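Local coordinates for inactive Zymogen C11 Protease (PDB 6MZO), which is the inactive zymogen form of a clostripain-like C11 enzyme and probably cleaves peptide bonds with a cysteine nucleophile once activated, at residues A[276-281]-A[329-334]; A[118-123]-A[163-168]; A[224-229]-A[323-328]. All blocks are in the same frame, centred on the assembly; numbering follows the deposited sequence.

Interaction 1 of 3, residues A[276-281]-A[329-334]; sequences YDFDDY and SGLSIY
Ile333 packs against Phe278 and Tyr281 just where the short antiparallel pairing of strands 275-277 and 332-334 gives way to helix 278-283. Its backbone forms the hydrogen-bonded pair with Tyr276: Tyr276 N to Ile333 O and Ile333 N to Tyr276 O are both 3.0 Å. A beta-branched residue suits the site because its two arms reach different rings. With CG1 anti to the backbone N (chi1 -162°), Ile333 CD1 comes within 3.6 Å of Phe278 CE1, while the CG2 branch lies 3.7 Å from Tyr281 CD2. The Phe278 ring also runs alongside Leu331, its CD2 3.9 Å from Leu331 CB, and meets Phe294 edge-to-face. Phe278 N gives a bond of 3.0 Å to Leu331 O, tying the start of the helix to the loop. Ser329 suits its place because its short side chain brings OG to the same oxygen that its own N reaches: OG, at 2.7 Å, and N, at 2.8 Å, approach Asp277 OD1 from opposite faces of the carboxylate plane. A water links OD1 to Gly330 N. Asp277 is the N-cap of the helix, its OD2 accepting from Asp280 N. So many donors beside a helix start hold this buried carboxylate in place and would probably keep it ionised.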
loop_
_atom_site.group_PDB
_atom_site.type_symbol
_atom_site.label_atom_id
_atom_site.label_comp_id
_atom_site.label_asym_id
_atom_site.label_seq_id
_atom_site.Cartn_x
_atom_site.Cartn_y
_atom_site.Cartn_z
ATOM N N TYR A 276 13.966 -5.921 -2.686
ATOM C CA TYR A 276 14.014 -7.311 -3.063
ATOM C C TYR A 276 13.052 -8.133 -2.204
ATOM O O TYR A 276 12.502 -7.630 -1.301
ATOM C CB TYR A 276 15.425 -7.830 -2.875
ATOM C CG TYR A 276 16.408 -7.230 -3.836
ATOM C CD1 TYR A 276 17.055 -6.060 -3.559
ATOM C CD2 TYR A 276 16.660 -7.824 -5.019
ATOM C CE1 TYR A 276 17.940 -5.510 -4.441
ATOM C CE2 TYR A 276 17.541 -7.280 -5.906
ATOM C CZ TYR A 276 18.183 -6.126 -5.609
ATOM O OH TYR A 276 19.056 -5.595 -6.501
ATOM N N ASP A 277 12.871 -9.407 -2.512
ATOM C CA ASP A 277 11.991 -10.227 -1.709
ATOM C C ASP A 277 12.542 -10.374 -0.299
ATOM O O ASP A 277 13.666 -10.676 -0.115
ATOM C CB ASP A 277 11.761 -11.609 -2.311
ATOM C CG ASP A 277 10.877 -12.472 -1.454
ATOM O OD1 ASP A 277 9.713 -12.172 -1.388
ATOM O OD2 ASP A 277 11.361 -13.388 -0.826
ATOM N N PHE A 278 11.684 -10.170 0.680
ATOM C CA PHE A 278 12.052 -10.208 2.072
ATOM C C PHE A 278 12.641 -11.538 2.555
ATOM O O PHE A 278 13.671 -11.583 3.127
ATOM C CB PHE A 278 10.836 -9.778 2.879
ATOM C CG PHE A 278 11.083 -9.504 4.323
ATOM C CD1 PHE A 278 12.301 -9.136 4.800
ATOM C CD2 PHE A 278 10.052 -9.577 5.192
ATOM C CE1 PHE A 278 12.472 -8.849 6.119
ATOM C CE2 PHE A 278 10.212 -9.298 6.515
ATOM C CZ PHE A 278 11.428 -8.930 6.981
ATOM N N ASP A 279 11.939 -12.619 2.275
ATOM C CA ASP A 279 12.375 -13.930 2.685
ATOM C C ASP A 279 13.702 -14.284 2.042
ATOM O O ASP A 279 14.567 -14.746 2.690
ATOM C CB ASP A 279 11.284 -14.972 2.381
ATOM C CG ASP A 279 11.657 -16.381 2.796
ATOM O OD1 ASP A 279 12.542 -16.940 2.219
ATOM O OD2 ASP A 279 11.009 -16.906 3.671
ATOM N N ASP A 280 13.831 -14.026 0.759
ATOM C CA ASP A 280 15.049 -14.304 0.050
ATOM C C ASP A 280 16.234 -13.587 0.715
ATOM O O ASP A 280 17.221 -14.185 0.984
ATOM C CB ASP A 280 14.901 -13.922 -1.409
ATOM C CG ASP A 280 15.958 -14.545 -2.308
ATOM O OD1 ASP A 280 16.639 -15.437 -1.873
ATOM O OD2 ASP A 280 16.057 -14.106 -3.429
ATOM N N TYR A 281 16.080 -12.309 0.986
ATOM C CA TYR A 281 17.131 -11.550 1.637
ATOM C C TYR A 281 17.482 -12.140 2.992
ATOM O O TYR A 281 18.607 -12.399 3.282
ATOM C CB TYR A 281 16.707 -10.105 1.805
ATOM C CG TYR A 281 17.714 -9.215 2.476
ATOM C CD1 TYR A 281 19.027 -9.238 2.103
ATOM C CD2 TYR A 281 17.334 -8.347 3.458
ATOM C CE1 TYR A 281 19.948 -8.417 2.714
ATOM C CE2 TYR A 281 18.236 -7.520 4.067
ATOM C CZ TYR A 281 19.541 -7.566 3.683
ATOM O OH TYR A 281 20.440 -6.759 4.278
ATOM N N SER A 329 7.484 -13.916 -1.118
ATOM C CA SER A 329 7.077 -14.001 0.308
ATOM C C SER A 329 5.892 -13.066 0.652
ATOM O O SER A 329 5.292 -13.151 1.735
ATOM C CB SER A 329 8.315 -13.699 1.197
ATOM O OG SER A 329 8.651 -12.316 1.081
ATOM N N GLY A 330 5.520 -12.212 -0.311
ATOM C CA GLY A 330 4.418 -11.244 -0.118
ATOM C C GLY A 330 4.922 -9.939 0.484
ATOM O O GLY A 330 4.172 -9.007 0.596
ATOM N N LEU A 331 6.228 -9.865 0.842
ATOM C CA LEU A 331 6.775 -8.591 1.358
ATOM C C LEU A 331 8.097 -8.299 0.638
ATOM O O LEU A 331 8.893 -9.180 0.445
ATOM C CB LEU A 331 7.062 -8.610 2.870
ATOM C CG LEU A 331 5.763 -8.531 3.735
ATOM C CD1 LEU A 331 6.186 -8.721 5.201
ATOM C CD2 LEU A 331 5.154 -7.200 3.550
ATOM N N SER A 332 8.258 -7.030 0.261
ATOM C CA SER A 332 9.557 -6.539 -0.200
ATOM C C SER A 332 10.318 -6.017 1.025
ATOM O O SER A 332 9.714 -5.766 2.119
ATOM C CB SER A 332 9.361 -5.404 -1.219
ATOM O OG SER A 332 8.732 -5.945 -2.388
ATOM N N ILE A 333 11.622 -5.748 0.819
ATOM C CA ILE A 333 12.482 -5.256 1.862
ATOM C C ILE A 333 13.573 -4.412 1.194
ATOM O O ILE A 333 14.031 -4.736 0.058
ATOM C CB ILE A 333 13.086 -6.373 2.699
ATOM C CG1 ILE A 333 13.619 -5.864 4.011
ATOM C CG2 ILE A 333 14.244 -7.138 1.920
ATOM C CD1 ILE A 333 12.466 -5.419 5.046
ATOM N N TYR A 334 13.995 -3.334 1.869
ATOM C CA TYR A 334 15.229 -2.633 1.425
ATOM C C TYR A 334 16.447 -3.511 1.688
ATOM O O TYR A 334 16.576 -4.086 2.778
ATOM C CB TYR A 334 15.415 -1.270 2.164
ATOM C CG TYR A 334 16.680 -0.526 1.714
ATOM C CD1 TYR A 334 16.824 -0.152 0.374
ATOM C CD2 TYR A 334 17.717 -0.212 2.628
ATOM C CE1 TYR A 334 17.995 0.463 -0.070
ATOM C CE2 TYR A 334 18.872 0.458 2.183
ATOM C CZ TYR A 334 18.984 0.778 0.841
ATOM O OH TYR A 334 20.098 1.449 0.395
HETATM O O HOH W 1 7.389 -10.788 -2.107
#

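Interaction 2 of 3, residues A[118-123]-A[163-168]; sequences TGWLPS and CYMSCA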
loop_
_atom_site.group_PDB
_atom_site.type_symbol
_atom_site.label_atom_id
_atom_site.label_comp_id
_atom_site.label_asym_id
_atom_site.label_seq_id
_atom_site.Cartn_x
_atom_site.Cartn_y
_atom_site.Cartn_z
ATOM N N THR A 118 6.347 6.413 -6.876
ATOM C CA THR A 118 7.447 5.633 -6.286
ATOM C C THR A 118 7.105 5.050 -4.915
ATOM O O THR A 118 7.980 4.571 -4.196
ATOM C CB THR A 118 8.730 6.484 -6.129
ATOM O OG1 THR A 118 8.496 7.541 -5.181
ATOM C CG2 THR A 118 9.150 7.060 -7.485
ATOM N N GLY A 119 5.833 5.108 -4.551
ATOM C CA GLY A 119 5.410 4.577 -3.270
ATOM C C GLY A 119 6.091 5.268 -2.098
ATOM O O GLY A 119 6.137 6.496 -2.000
ATOM N N TRP A 120 6.650 4.475 -1.199
ATOM C CA TRP A 120 7.193 5.019 0.013
ATOM C C TRP A 120 8.656 5.504 -0.061
ATOM O O TRP A 120 9.172 6.022 0.949
ATOM C CB TRP A 120 7.100 3.996 1.104
ATOM C CG TRP A 120 7.780 2.758 0.764
ATOM C CD1 TRP A 120 7.340 1.774 -0.079
ATOM C CD2 TRP A 120 8.995 2.299 1.329
ATOM N NE1 TRP A 120 8.233 0.741 -0.092
ATOM C CE2 TRP A 120 9.253 1.033 0.785
ATOM C CE3 TRP A 120 9.910 2.841 2.259
ATOM C CZ2 TRP A 120 10.369 0.290 1.133
ATOM C CZ3 TRP A 120 11.024 2.096 2.598
ATOM C CH2 TRP A 120 11.266 0.853 2.024
ATOM N N LEU A 121 9.311 5.255 -1.191
ATOM C CA LEU A 121 10.730 5.533 -1.360
ATOM C C LEU A 121 10.920 7.030 -1.484
ATOM O O LEU A 121 9.999 7.714 -1.908
ATOM C CB LEU A 121 11.248 4.800 -2.576
ATOM C CG LEU A 121 11.263 3.285 -2.383
ATOM C CD1 LEU A 121 11.474 2.653 -3.761
ATOM C CD2 LEU A 121 12.381 2.911 -1.399
ATOM N N PRO A 122 12.107 7.541 -1.092
ATOM C CA PRO A 122 12.319 8.997 -1.014
ATOM C C PRO A 122 12.077 9.678 -2.370
ATOM O O PRO A 122 12.199 9.007 -3.393
ATOM C CB PRO A 122 13.790 9.110 -0.572
ATOM C CG PRO A 122 14.413 7.851 -1.023
ATOM C CD PRO A 122 13.365 6.800 -0.878
ATOM N N SER A 123 11.701 10.966 -2.369
ATOM C CA SER A 123 11.522 11.735 -3.614
ATOM C C SER A 123 12.782 11.648 -4.492
ATOM O O SER A 123 12.713 11.405 -5.701
ATOM C CB SER A 123 11.192 13.204 -3.304
ATOM N N CYS A 163 2.417 1.667 -5.715
ATOM C CA CYS A 163 3.523 0.723 -5.854
ATOM C C CYS A 163 4.314 0.504 -4.588
ATOM O O CYS A 163 4.624 1.430 -3.818
ATOM C CB CYS A 163 4.490 1.188 -6.960
ATOM S SG CYS A 163 3.670 1.458 -8.552
ATOM N N TYR A 164 4.746 -0.764 -4.452
ATOM C CA TYR A 164 5.765 -1.211 -3.504
ATOM C C TYR A 164 5.396 -1.070 -2.040
ATOM O O TYR A 164 6.277 -1.092 -1.184
ATOM C CB TYR A 164 7.085 -0.482 -3.771
ATOM C CG TYR A 164 7.592 -0.644 -5.176
ATOM C CD1 TYR A 164 7.818 -1.929 -5.720
ATOM C CD2 TYR A 164 7.816 0.449 -5.976
ATOM C CE1 TYR A 164 8.314 -2.048 -6.985
ATOM C CE2 TYR A 164 8.335 0.339 -7.274
ATOM C CZ TYR A 164 8.570 -0.931 -7.791
ATOM O OH TYR A 164 9.066 -1.082 -9.055
ATOM N N MET A 165 4.107 -0.981 -1.725
ATOM C CA MET A 165 3.796 -0.668 -0.342
ATOM C C MET A 165 3.774 -1.849 0.541
ATOM O O MET A 165 3.807 -1.725 1.758
ATOM C CB MET A 165 2.425 0.103 -0.224
ATOM C CG MET A 165 2.486 1.461 -0.905
ATOM S SD MET A 165 3.722 2.628 -0.270
ATOM C CE MET A 165 2.855 3.175 1.247
ATOM N N SER A 166 3.640 -3.057 -0.027
ATOM C CA SER A 166 3.756 -4.263 0.818
ATOM C C SER A 166 5.209 -4.553 1.055
ATOM O O SER A 166 5.828 -5.371 0.325
ATOM C CB SER A 166 3.127 -5.509 0.131
ATOM O OG SER A 166 1.707 -5.377 0.179
ATOM N N CYS A 167 5.775 -3.930 2.058
ATOM C CA CYS A 167 7.121 -4.213 2.513
ATOM C C CYS A 167 7.128 -4.136 4.007
ATOM O O CYS A 167 6.213 -3.576 4.593
ATOM C CB CYS A 167 8.124 -3.229 1.963
ATOM S SG CYS A 167 7.743 -1.497 2.448
ATOM N N ALA A 168 8.101 -4.758 4.614
ATOM C CA ALA A 168 8.134 -4.822 6.054
ATOM C C ALA A 168 8.110 -3.452 6.628
ATOM O O ALA A 168 7.492 -3.205 7.688
ATOM C CB ALA A 168 9.344 -5.557 6.542
#
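Trp120 is the main bump of 118-123, its indole filling a hollow lined by Tyr164, Met165 and Cys167. Cys167 SG sits obliquely above the rim of the ring, 3.4 Å from Trp120 CE2; Leu121 CD2, 4.0 Å above the plane, lies on the opposite face. Met165 takes the edge instead. Two successive bends in its chain (chi2 -60°, chi3 -77°) curl it so that SD comes to 3.7 Å from Trp120 CD1, a Met-aromatic contact near the ring plane, which an unbranched, flexible thioether can readily make. At the same edge the indole NE1 gives a weak, bent hydrogen bond (125° at the hydrogen) to Tyr164 O, 2.9 Å away. The backbone meets closely too: Gly119 CA is 3.3 Å from Cys163 O in a CH···O contact, and any CB there would collide with that oxygen. Glycine also tolerates the positive phi of the type II' turn from Thr118 to Leu121. These are the loops that follow the neighbouring parallel strands 109-115 and 155-162, and in clan CD peptidases the loops after two such strands carry the catalytic histidine and cysteine, consistent with a place at the active site.

Interaction 3 of 3, residues A[224-229]-A[323-328]; sequences AGTISV and LPVNKY
Val325 makes the first touch of 323-328 on strand 226-231, its CG2 methyl lying 4.5 Å from Thr226 CG2. It follows strand 321-324, the returning arm of a small hairpin with 310-313, and a compact apolar residue suits a spot where it also rests on Thr307 and Ala311. Beyond it the chain swings outward, and Gln263 steadies the bend by accepting from the backbone N of both Asn326 and Lys327. The strand being approached is the second from one end of the large mixed sheet, the central layer of the alpha/beta fold of clostripain-like peptidases. Tyr328 then returns to it. With CG opposite the backbone N (chi1 -179°), the ring stretches inward, and Tyr328 OH gives a 2.8 Å hydrogen bond to Ile227 O. That donor sits well above the carbonyl plane, at a C=O···O angle of 110°, while Ile227 O lies at the edge of the ring, in its plane. A phenylalanine in its place would keep the ring but would probably leave Ile227 O without its tyrosine donor and the ring end less firmly fixed on the strand. Beside the hydroxyl, Tyr328 CE1 is 3.8 Å from Thr226 CB and 4.0 Å from its CG2, the two side chains meeting at a slant. Thr226 suits the place because it offers carbon to the tyrosine while its OG1 bonds to Ser184 OG and Thr186 OG1.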
loop_
_atom_site.group_PDB
_atom_site.type_symbol
_atom_site.label_atom_id
_atom_site.label_comp_id
_atom_site.label_asym_id
_atom_site.label_seq_id
_atom_site.Cartn_x
_atom_site.Cartn_y
_atom_site.Cartn_z
ATOM N N ALA A 224 -0.506 -9.804 -14.997
ATOM C CA ALA A 224 0.536 -9.795 -14.006
ATOM C C ALA A 224 0.132 -8.932 -12.816
ATOM O O ALA A 224 -0.504 -7.889 -12.989
ATOM C CB ALA A 224 1.818 -9.270 -14.570
ATOM N N GLY A 225 0.430 -9.415 -11.627
ATOM C CA GLY A 225 0.136 -8.653 -10.424
ATOM C C GLY A 225 0.536 -9.455 -9.196
ATOM O O GLY A 225 0.547 -10.687 -9.244
ATOM N N THR A 226 0.869 -8.749 -8.119
ATOM C CA THR A 226 1.232 -9.362 -6.849
ATOM C C THR A 226 0.439 -8.678 -5.780
ATOM O O THR A 226 0.285 -7.424 -5.863
ATOM C CB THR A 226 2.744 -9.237 -6.518
ATOM O OG1 THR A 226 3.084 -7.840 -6.326
ATOM C CG2 THR A 226 3.630 -9.879 -7.630
ATOM N N ILE A 227 -0.057 -9.428 -4.775
ATOM C CA ILE A 227 -0.862 -8.803 -3.707
ATOM C C ILE A 227 -0.534 -9.512 -2.397
ATOM O O ILE A 227 -0.104 -10.688 -2.383
ATOM C CB ILE A 227 -2.385 -8.903 -4.048
ATOM C CG1 ILE A 227 -3.236 -7.993 -3.130
ATOM C CG2 ILE A 227 -2.803 -10.371 -4.095
ATOM C CD1 ILE A 227 -2.959 -6.577 -3.543
ATOM N N SER A 228 -0.647 -8.782 -1.302
ATOM C CA SER A 228 -0.572 -9.372 0.036
ATOM C C SER A 228 -1.316 -8.583 1.047
ATOM O O SER A 228 -1.660 -7.392 0.820
ATOM C CB SER A 228 0.873 -9.513 0.494
ATOM O OG SER A 228 1.546 -8.262 0.467
ATOM N N VAL A 229 -1.650 -9.295 2.113
ATOM C CA VAL A 229 -2.384 -8.701 3.214
ATOM C C VAL A 229 -1.651 -8.963 4.527
ATOM O O VAL A 229 -1.365 -10.147 4.849
ATOM C CB VAL A 229 -3.770 -9.343 3.357
ATOM C CG1 VAL A 229 -4.518 -8.678 4.508
ATOM C CG2 VAL A 229 -4.597 -9.158 2.131
ATOM N N LEU A 323 9.054 -9.244 -15.429
ATOM C CA LEU A 323 10.130 -9.990 -14.814
ATOM C C LEU A 323 9.530 -11.162 -14.050
ATOM O O LEU A 323 8.498 -11.043 -13.430
ATOM C CB LEU A 323 10.944 -9.070 -13.850
ATOM C CG LEU A 323 11.656 -7.881 -14.494
ATOM C CD1 LEU A 323 12.335 -7.037 -13.396
ATOM C CD2 LEU A 323 12.699 -8.306 -15.502
ATOM N N PRO A 324 10.208 -12.296 -14.026
ATOM C CA PRO A 324 9.800 -13.540 -13.355
ATOM C C PRO A 324 9.769 -13.405 -11.834
ATOM O O PRO A 324 10.673 -12.831 -11.238
ATOM C CB PRO A 324 10.870 -14.548 -13.830
ATOM C CG PRO A 324 12.085 -13.660 -13.986
ATOM C CD PRO A 324 11.498 -12.482 -14.723
ATOM N N VAL A 325 8.665 -13.862 -11.235
ATOM C CA VAL A 325 8.551 -13.960 -9.777
ATOM C C VAL A 325 8.828 -15.392 -9.459
ATOM O O VAL A 325 7.939 -16.238 -9.564
ATOM C CB VAL A 325 7.170 -13.559 -9.287
ATOM C CG1 VAL A 325 7.071 -13.774 -7.760
ATOM C CG2 VAL A 325 6.975 -12.075 -9.588
ATOM N N ASN A 326 10.104 -15.667 -9.146
ATOM C CA ASN A 326 10.521 -17.028 -8.844
ATOM C C ASN A 326 10.443 -17.336 -7.347
ATOM O O ASN A 326 10.300 -18.494 -6.983
ATOM C CB ASN A 326 11.951 -17.302 -9.344
ATOM C CG ASN A 326 12.103 -17.157 -10.861
ATOM O OD1 ASN A 326 13.069 -16.554 -11.342
ATOM N ND2 ASN A 326 11.147 -17.689 -11.617
ATOM N N LYS A 327 10.524 -16.311 -6.487
ATOM C CA LYS A 327 10.406 -16.443 -5.018
ATOM C C LYS A 327 9.441 -15.385 -4.583
ATOM O O LYS A 327 9.582 -14.247 -5.016
ATOM C CB LYS A 327 11.734 -16.242 -4.284
ATOM C CG LYS A 327 12.727 -17.434 -4.641
ATOM C CD LYS A 327 14.040 -17.224 -3.973
ATOM C CE LYS A 327 14.990 -18.391 -4.330
ATOM N NZ LYS A 327 16.355 -18.117 -3.778
ATOM N N TYR A 328 8.466 -15.729 -3.747
ATOM C CA TYR A 328 7.460 -14.693 -3.434
ATOM C C TYR A 328 7.021 -14.834 -2.004
ATOM O O TYR A 328 6.238 -15.787 -1.680
ATOM C CB TYR A 328 6.261 -14.844 -4.395
ATOM C CG TYR A 328 5.222 -13.793 -4.133
ATOM C CD1 TYR A 328 5.517 -12.497 -4.388
ATOM C CD2 TYR A 328 3.934 -14.119 -3.628
ATOM C CE1 TYR A 328 4.609 -11.462 -4.115
ATOM C CE2 TYR A 328 2.995 -13.088 -3.367
ATOM C CZ TYR A 328 3.358 -11.786 -3.620
ATOM O OH TYR A 328 2.503 -10.755 -3.345
#

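In the fold
Segment 329-334 connects the three contacts. From interaction 1, Ser332 N probably bonds to Ser166 O (2.9 Å) and Ser332 O to Ala168 N (3.1 Å), joining the two-stranded pairing to the loop of interaction 2, about 13 Å away between centres. Gly330 O likewise accepts from Ser228 OG at 2.7 Å, reaching interaction 3, whose centre is about 11 Å off. Ser166 OG and Ser228 OG, 2.9 Å apart, close the circuit between interactions 2 and 3. Interaction 2 lies on the loops that, by analogy with clan CD peptidases, probably carry the catalytic residues. A glycerol, probably from the crystallisation liquor, lies about 5 Å from the side chain of Tyr334 in interaction 1.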